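PDB 2X4G: nucleoside-diphosphate-sugar epimerase from Pseudomonas aeruginosa, which probably binds a nicotinamide adenine dinucleotide cofactor on a Rossmann fold and may act as a sugar-nucleotide epimerase or a related oxidoreductase. Local coordinates for residues Thr199-Gly204 and Glu257-Pro262; Thr207-Gly212 and Glu247-Thr252. All coordinates share one frame; numbering follows the deposited sequence.

Contact 1: Thr199-Gly204 and Glu257-Pro262; sequences TAIGNG and ELLGQP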
ATOM      1  N   THR A 199     -16.525  -9.279 -11.169  1.00 40.02           N
ATOM      2  CA  THR A 199     -17.319  -8.168 -10.645  1.00 40.97           C
ATOM      3  C   THR A 199     -16.670  -6.802 -10.913  1.00 42.53           C
ATOM      4  O   THR A 199     -17.378  -5.836 -11.180  1.00 43.65           O
ATOM      5  CB  THR A 199     -17.676  -8.348  -9.159  1.00 40.73           C
ATOM      6  OG1 THR A 199     -16.494  -8.317  -8.353  1.00 40.07           O
ATOM      7  CG2 THR A 199     -18.399  -9.675  -8.952  1.00 39.47           C
ATOM      8  N   ALA A 200     -15.342  -6.712 -10.875  1.00 43.24           N
ATOM      9  CA  ALA A 200     -14.682  -5.439 -11.157  1.00 44.81           C
ATOM     10  C   ALA A 200     -15.048  -4.998 -12.570  1.00 46.59           C
ATOM     11  O   ALA A 200     -15.557  -3.884 -12.785  1.00 47.67           O
ATOM     12  CB  ALA A 200     -13.186  -5.553 -10.999  1.00 44.49           C
ATOM     13  N   ILE A 201     -14.825  -5.890 -13.530  1.00 47.22           N
ATOM     14  CA  ILE A 201     -15.203  -5.627 -14.909  1.00 48.51           C
ATOM     15  C   ILE A 201     -16.687  -5.235 -15.005  1.00 50.33           C
ATOM     16  O   ILE A 201     -17.007  -4.145 -15.452  1.00 52.00           O
ATOM     17  CB  ILE A 201     -14.904  -6.838 -15.791  1.00 47.61           C
ATOM     18  CG1 ILE A 201     -13.388  -6.982 -15.966  1.00 46.59           C
ATOM     19  CG2 ILE A 201     -15.560  -6.687 -17.144  1.00 48.79           C
ATOM     20  CD1 ILE A 201     -12.973  -8.188 -16.736  1.00 43.52           C
ATOM     21  N   GLY A 202     -17.579  -6.109 -14.547  1.00 51.10           N
ATOM     22  CA  GLY A 202     -19.024  -5.866 -14.593  1.00 52.24           C
ATOM     23  C   GLY A 202     -19.469  -4.533 -14.013  1.00 54.07           C
ATOM     24  O   GLY A 202     -20.391  -3.904 -14.533  1.00 55.20           O
ATOM     25  N   ASN A 203     -18.807  -4.091 -12.947  1.00 54.92           N
ATOM     26  CA  ASN A 203     -19.167  -2.841 -12.278  1.00 56.56           C
ATOM     27  C   ASN A 203     -18.411  -1.632 -12.813  1.00 57.99           C
ATOM     28  O   ASN A 203     -18.348  -0.621 -12.132  1.00 59.20           O
ATOM     29  CB  ASN A 203     -18.895  -2.940 -10.768  1.00 56.48           C
ATOM     30  CG  ASN A 203     -19.857  -3.867 -10.046  1.00 56.54           C
ATOM     31  OD1 ASN A 203     -21.029  -3.994 -10.413  1.00 59.05           O
ATOM     32  ND2 ASN A 203     -19.368  -4.508  -8.992  1.00 55.61           N
ATOM     33  N   GLY A 204     -17.822  -1.733 -14.004  1.00 58.49           N
ATOM     34  CA  GLY A 204     -17.036  -0.639 -14.585  1.00 59.84           C
ATOM     35  C   GLY A 204     -15.726  -0.252 -13.895  1.00 60.51           C
ATOM     36  O   GLY A 204     -15.084   0.718 -14.282  1.00 61.55           O
ATOM     37  N   GLU A 257     -17.117  -9.397 -22.874  1.00 49.62           N
ATOM     38  CA  GLU A 257     -18.058  -9.674 -23.957  1.00 50.54           C
ATOM     39  C   GLU A 257     -19.342 -10.293 -23.422  1.00 50.38           C
ATOM     40  O   GLU A 257     -20.443  -9.933 -23.863  1.00 51.74           O
ATOM     41  CB  GLU A 257     -17.402 -10.547 -25.029  1.00 50.63           C
ATOM     42  CG  GLU A 257     -16.361  -9.772 -25.850  1.00 52.20           C
ATOM     43  CD  GLU A 257     -15.385 -10.670 -26.611  1.00 53.38           C
ATOM     44  OE1 GLU A 257     -15.576 -11.912 -26.605  1.00 53.07           O
ATOM     45  OE2 GLU A 257     -14.422 -10.128 -27.213  1.00 53.38           O
ATOM     46  N   LEU A 258     -19.187 -11.195 -22.448  1.00 49.29           N
ATOM     47  CA  LEU A 258     -20.304 -11.872 -21.806  1.00 48.48           C
ATOM     48  C   LEU A 258     -21.141 -10.929 -20.954  1.00 49.27           C
ATOM     49  O   LEU A 258     -22.350 -11.095 -20.870  1.00 49.84           O
ATOM     50  CB  LEU A 258     -19.787 -13.004 -20.940  1.00 47.05           C
ATOM     51  CG  LEU A 258     -19.140 -14.146 -21.713  1.00 46.48           C
ATOM     52  CD1 LEU A 258     -18.525 -15.128 -20.737  1.00 42.10           C
ATOM     53  CD2 LEU A 258     -20.198 -14.809 -22.629  1.00 46.31           C
ATOM     54  N   LEU A 259     -20.513  -9.940 -20.324  1.00 49.67           N
ATOM     55  CA  LEU A 259     -21.252  -8.989 -19.492  1.00 50.60           C
ATOM     56  C   LEU A 259     -21.874  -7.854 -20.297  1.00 52.55           C
ATOM     57  O   LEU A 259     -22.571  -7.007 -19.732  1.00 53.18           O
ATOM     58  CB  LEU A 259     -20.344  -8.402 -18.412  1.00 50.13           C
ATOM     59  CG  LEU A 259     -19.887  -9.395 -17.340  1.00 48.34           C
ATOM     60  CD1 LEU A 259     -18.736  -8.816 -16.528  1.00 46.38           C
ATOM     61  CD2 LEU A 259     -21.067  -9.775 -16.448  1.00 47.17           C
ATOM     62  N   GLY A 260     -21.629  -7.844 -21.607  1.00 54.22           N
ATOM     63  CA  GLY A 260     -22.063  -6.755 -22.483  1.00 56.25           C
ATOM     64  C   GLY A 260     -21.322  -5.451 -22.223  1.00 57.52           C
ATOM     65  O   GLY A 260     -21.893  -4.376 -22.384  1.00 58.69           O
ATOM     66  N   GLN A 261     -20.044  -5.550 -21.851  1.00 57.84           N
ATOM     67  CA  GLN A 261     -19.239  -4.402 -21.414  1.00 58.98           C
ATOM     68  C   GLN A 261     -18.053  -4.204 -22.356  1.00 59.74           C
ATOM     69  O   GLN A 261     -17.737  -5.104 -23.122  1.00 59.41           O
ATOM     70  CB  GLN A 261     -18.714  -4.669 -20.008  1.00 58.24           C
ATOM     71  CG  GLN A 261     -19.792  -4.934 -18.968  1.00 58.89           C
ATOM     72  CD  GLN A 261     -20.233  -3.697 -18.226  1.00 60.43           C
ATOM     73  OE1 GLN A 261     -19.679  -2.613 -18.416  1.00 61.98           O
ATOM     74  NE2 GLN A 261     -21.233  -3.856 -17.358  1.00 60.34           N
ATOM     75  N   PRO A 262     -17.382  -3.029 -22.298  1.00 61.28           N
ATOM     76  CA  PRO A 262     -16.188  -2.837 -23.145  1.00 61.84           C
ATOM     77  C   PRO A 262     -14.966  -3.582 -22.605  1.00 61.13           C
ATOM     78  O   PRO A 262     -14.812  -3.719 -21.394  1.00 60.71           O
ATOM     79  CB  PRO A 262     -15.962  -1.317 -23.114  1.00 62.98           C
ATOM     80  CG  PRO A 262     -16.685  -0.801 -21.901  1.00 62.92           C
ATOM     81  CD  PRO A 262     -17.638  -1.869 -21.411  1.00 61.94           C
TER
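Two helix C-termini, each closed by a Schellman motif, meet through Gly202 and Leu259. Helix 196-202 ends with Gly204 as its positive-phi residue, and helix 248-259 ends with Gly260; glycine suits both places because a positive phi costs it little. The two backbones come close at Gly202 and Leu259, whose CA atoms lie 6.2 Å apart. With no side chain on Gly202, the CD1 methyl of Leu259 can settle against the backbone, 3.5 Å from Gly202 CA. The first torsion of Leu259 (chi1 -68°) sends CG off its helix toward the other segment. Its CD1 also meets the branch methyl of Ile201, with CG2 to CD1 at 3.9 Å. The Ile201 and Leu259 side chains cross at about a right angle; two aliphatic residues suit this apolar seam between helix ends, where Ile201 is buried. On its other contacts, Leu259 packs on Phe340 and on Ile331 of helix 323-336, while Ile201 rests on Met206. Further along the chain, Gln261 bends at chi2 (-93°) and carries its amide to the helix end. Gln261 NE2 lies 2.9 Å from Gly202 O, but the angle is too poor for a hydrogen bond.

Contact 2: Thr207-Gly212 and Glu247-Thr252; sequences THYVAG and EMADLT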
ATOM      1  N   THR A 207     -10.950  -0.962 -15.464  1.00 58.38           N
ATOM      2  CA  THR A 207     -10.929  -0.318 -16.748  1.00 58.63           C
ATOM      3  C   THR A 207      -9.697  -0.725 -17.555  1.00 58.25           C
ATOM      4  O   THR A 207      -9.673  -0.544 -18.766  1.00 58.87           O
ATOM      5  CB  THR A 207     -11.026   1.203 -16.581  1.00 60.05           C
ATOM      6  OG1 THR A 207     -11.165   1.799 -17.866  1.00 62.00           O
ATOM      7  CG2 THR A 207      -9.799   1.790 -15.863  1.00 60.29           C
ATOM      8  N   HIS A 208      -8.683  -1.283 -16.894  1.00 57.38           N
ATOM      9  CA  HIS A 208      -7.453  -1.727 -17.571  1.00 57.11           C
ATOM     10  C   HIS A 208      -6.929  -3.027 -16.955  1.00 55.81           C
ATOM     11  O   HIS A 208      -7.293  -3.379 -15.831  1.00 55.15           O
ATOM     12  CB  HIS A 208      -6.343  -0.661 -17.460  1.00 58.39           C
ATOM     13  CG  HIS A 208      -6.663   0.645 -18.120  1.00 59.34           C
ATOM     14  ND1 HIS A 208      -6.417   0.886 -19.453  1.00 60.52           N
ATOM     15  CD2 HIS A 208      -7.183   1.792 -17.622  1.00 60.49           C
ATOM     16  CE1 HIS A 208      -6.792   2.117 -19.755  1.00 61.45           C
ATOM     17  NE2 HIS A 208      -7.262   2.690 -18.660  1.00 60.82           N
ATOM     18  N   TYR A 209      -6.050  -3.712 -17.689  1.00 55.61           N
ATOM     19  CA  TYR A 209      -5.378  -4.932 -17.214  1.00 54.72           C
ATOM     20  C   TYR A 209      -3.899  -4.850 -17.570  1.00 55.87           C
ATOM     21  O   TYR A 209      -3.514  -4.054 -18.431  1.00 57.22           O
ATOM     22  CB  TYR A 209      -5.959  -6.174 -17.901  1.00 53.68           C
ATOM     23  CG  TYR A 209      -5.586  -6.260 -19.369  1.00 53.58           C
ATOM     24  CD1 TYR A 209      -6.330  -5.590 -20.335  1.00 54.24           C
ATOM     25  CD2 TYR A 209      -4.475  -6.982 -19.788  1.00 53.79           C
ATOM     26  CE1 TYR A 209      -5.991  -5.659 -21.688  1.00 54.80           C
ATOM     27  CE2 TYR A 209      -4.119  -7.047 -21.148  1.00 54.94           C
ATOM     28  CZ  TYR A 209      -4.884  -6.379 -22.091  1.00 54.87           C
ATOM     29  OH  TYR A 209      -4.554  -6.411 -23.439  1.00 54.85           O
ATOM     30  N   VAL A 210      -3.086  -5.694 -16.939  1.00 55.61           N
ATOM     31  CA  VAL A 210      -1.665  -5.804 -17.250  1.00 56.75           C
ATOM     32  C   VAL A 210      -1.348  -7.153 -17.901  1.00 56.56           C
ATOM     33  O   VAL A 210      -1.766  -8.197 -17.408  1.00 55.36           O
ATOM     34  CB  VAL A 210      -0.807  -5.632 -15.975  1.00 57.20           C
ATOM     35  CG1 VAL A 210       0.601  -6.185 -16.180  1.00 58.03           C
ATOM     36  CG2 VAL A 210      -0.739  -4.166 -15.589  1.00 58.54           C
ATOM     37  N   ALA A 211      -0.574  -7.126 -18.988  1.00 57.93           N
ATOM     38  CA  ALA A 211      -0.230  -8.343 -19.741  1.00 57.87           C
ATOM     39  C   ALA A 211       0.290  -9.440 -18.819  1.00 57.27           C
ATOM     40  O   ALA A 211       1.030  -9.171 -17.859  1.00 57.96           O
ATOM     41  CB  ALA A 211       0.800  -8.033 -20.843  1.00 59.08           C
ATOM     42  N   GLY A 212      -0.096 -10.677 -19.106  1.00 56.38           N
ATOM     43  CA  GLY A 212       0.304 -11.800 -18.260  1.00 55.83           C
ATOM     44  C   GLY A 212      -0.318 -13.129 -18.648  1.00 54.76           C
ATOM     45  O   GLY A 212      -1.387 -13.189 -19.260  1.00 54.35           O
ATOM     46  N   GLU A 247      -4.157 -15.843 -21.890  1.00 50.68           N
ATOM     47  CA  GLU A 247      -3.641 -14.493 -21.758  1.00 51.39           C
ATOM     48  C   GLU A 247      -4.655 -13.655 -20.944  1.00 50.13           C
ATOM     49  O   GLU A 247      -5.870 -13.837 -21.060  1.00 49.51           O
ATOM     50  CB  GLU A 247      -3.399 -13.877 -23.148  1.00 52.93           C
ATOM     51  CG  GLU A 247      -2.230 -14.489 -23.950  1.00 55.67           C
ATOM     52  CD  GLU A 247      -0.867 -14.042 -23.452  1.00 58.86           C
ATOM     53  OE1 GLU A 247      -0.825 -13.282 -22.467  1.00 61.71           O
ATOM     54  OE2 GLU A 247       0.166 -14.443 -24.035  1.00 60.91           O
ATOM     55  N   MET A 248      -4.152 -12.747 -20.117  1.00 49.72           N
ATOM     56  CA  MET A 248      -5.011 -11.837 -19.373  1.00 49.04           C
ATOM     57  C   MET A 248      -5.818 -10.938 -20.282  1.00 49.21           C
ATOM     58  O   MET A 248      -6.906 -10.507 -19.904  1.00 49.10           O
ATOM     59  CB  MET A 248      -4.201 -10.973 -18.407  1.00 49.65           C
ATOM     60  CG  MET A 248      -3.917 -11.628 -17.068  1.00 50.06           C
ATOM     61  SD  MET A 248      -5.390 -11.667 -16.005  1.00 51.30           S
ATOM     62  CE  MET A 248      -5.946 -13.321 -16.373  1.00 51.05           C
ATOM     63  N   ALA A 249      -5.282 -10.623 -21.461  1.00 49.64           N
ATOM     64  CA  ALA A 249      -6.043  -9.909 -22.486  1.00 49.59           C
ATOM     65  C   ALA A 249      -7.335 -10.653 -22.832  1.00 48.61           C
ATOM     66  O   ALA A 249      -8.396 -10.055 -22.931  1.00 48.97           O
ATOM     67  CB  ALA A 249      -5.200  -9.744 -23.728  1.00 50.29           C
ATOM     68  N   ASP A 250      -7.232 -11.963 -23.005  1.00 47.90           N
ATOM     69  CA  ASP A 250      -8.348 -12.778 -23.476  1.00 47.56           C
ATOM     70  C   ASP A 250      -9.349 -13.114 -22.348  1.00 46.05           C
ATOM     71  O   ASP A 250     -10.556 -13.108 -22.568  1.00 45.71           O
ATOM     72  CB  ASP A 250      -7.815 -14.049 -24.171  1.00 47.93           C
ATOM     73  CG  ASP A 250      -6.986 -13.732 -25.449  1.00 49.71           C
ATOM     74  OD1 ASP A 250      -7.399 -12.879 -26.265  1.00 50.58           O
ATOM     75  OD2 ASP A 250      -5.920 -14.352 -25.650  1.00 51.59           O
ATOM     76  N   LEU A 251      -8.852 -13.375 -21.143  1.00 44.72           N
ATOM     77  CA  LEU A 251      -9.723 -13.539 -19.981  1.00 43.44           C
ATOM     78  C   LEU A 251     -10.499 -12.254 -19.675  1.00 44.25           C
ATOM     79  O   LEU A 251     -11.701 -12.271 -19.377  1.00 44.81           O
ATOM     80  CB  LEU A 251      -8.905 -13.925 -18.755  1.00 42.38           C
ATOM     81  CG  LEU A 251      -9.700 -14.038 -17.457  1.00 39.48           C
ATOM     82  CD1 LEU A 251     -10.716 -15.128 -17.616  1.00 35.74           C
ATOM     83  CD2 LEU A 251      -8.768 -14.273 -16.259  1.00 37.00           C
ATOM     84  N   THR A 252      -9.788 -11.144 -19.709  1.00 44.86           N
ATOM     85  CA  THR A 252     -10.384  -9.839 -19.597  1.00 45.45           C
ATOM     86  C   THR A 252     -11.450  -9.665 -20.640  1.00 45.69           C
ATOM     87  O   THR A 252     -12.535  -9.166 -20.358  1.00 45.88           O
ATOM     88  CB  THR A 252      -9.289  -8.788 -19.804  1.00 46.66           C
ATOM     89  OG1 THR A 252      -8.808  -8.407 -18.521  1.00 46.86           O
ATOM     90  CG2 THR A 252      -9.769  -7.560 -20.585  1.00 48.46           C
TER
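Tyr209, Gly212 and Met248 account for most of the surface buried where the chain around strand 208-210 lies along the start of helix 248-259. The two short axes run roughly antiparallel, 8.7 Å apart. Tyr209 points at the helix, and with CG lodged between the backbone N and the carbonyl carbon (chi1 70°) its ring lies against the first turn. Ala249 CA sits over one face, 4.1 Å from the ring centroid, in a CH-pi contact; the one-carbon side chain leaves this CA accessible, and its CB packs 3.8 Å from Tyr209 CZ. Thr252 comes at the root of the tyrosine, with OG1 3.7 Å from Tyr209 CB. Gly212 O accepts the Met248 N-H at 2.9 Å and 156°, satisfying a first-turn N-H that has no carbonyl one turn earlier, next to the N-cap residue Glu247. Gly212 has no side chain to come between its backbone and Met248, where a CB would lie near CG; the flexible Met248 chain lays CB and CG along Gly212 O and Val210 O. Strand 208-210 pairs in parallel with strand 265-267, whose Pro266 touches Tyr209; Met248 packs on Arg214 of strand 213-218, and Val210 reaches Leu278 of the second subunit.

Helix 248-259 takes part in both contacts: contact 2 engages its first turn and contact 1 its last, with centres 13 Å apart. Their partners, helix 196-202 and strand 208-210, follow each other in the chain, so one continuous piece runs beside the helix. Both contacts are partly buried and peripheral, neither lying at the centre of the subunit. At the start of the helix, contact 2 supplies an acceptor for an N-terminal N-H; at its end, contact 1 joins two glycine-ended turns by aliphatic packing. Contact 2 adds aromatic packing, which comes from a strand tyrosine. The two are joined directly by Ile201 CD1, which packs 3.8 Å from Thr252 O. Contact 2 alone is touched by the second subunit.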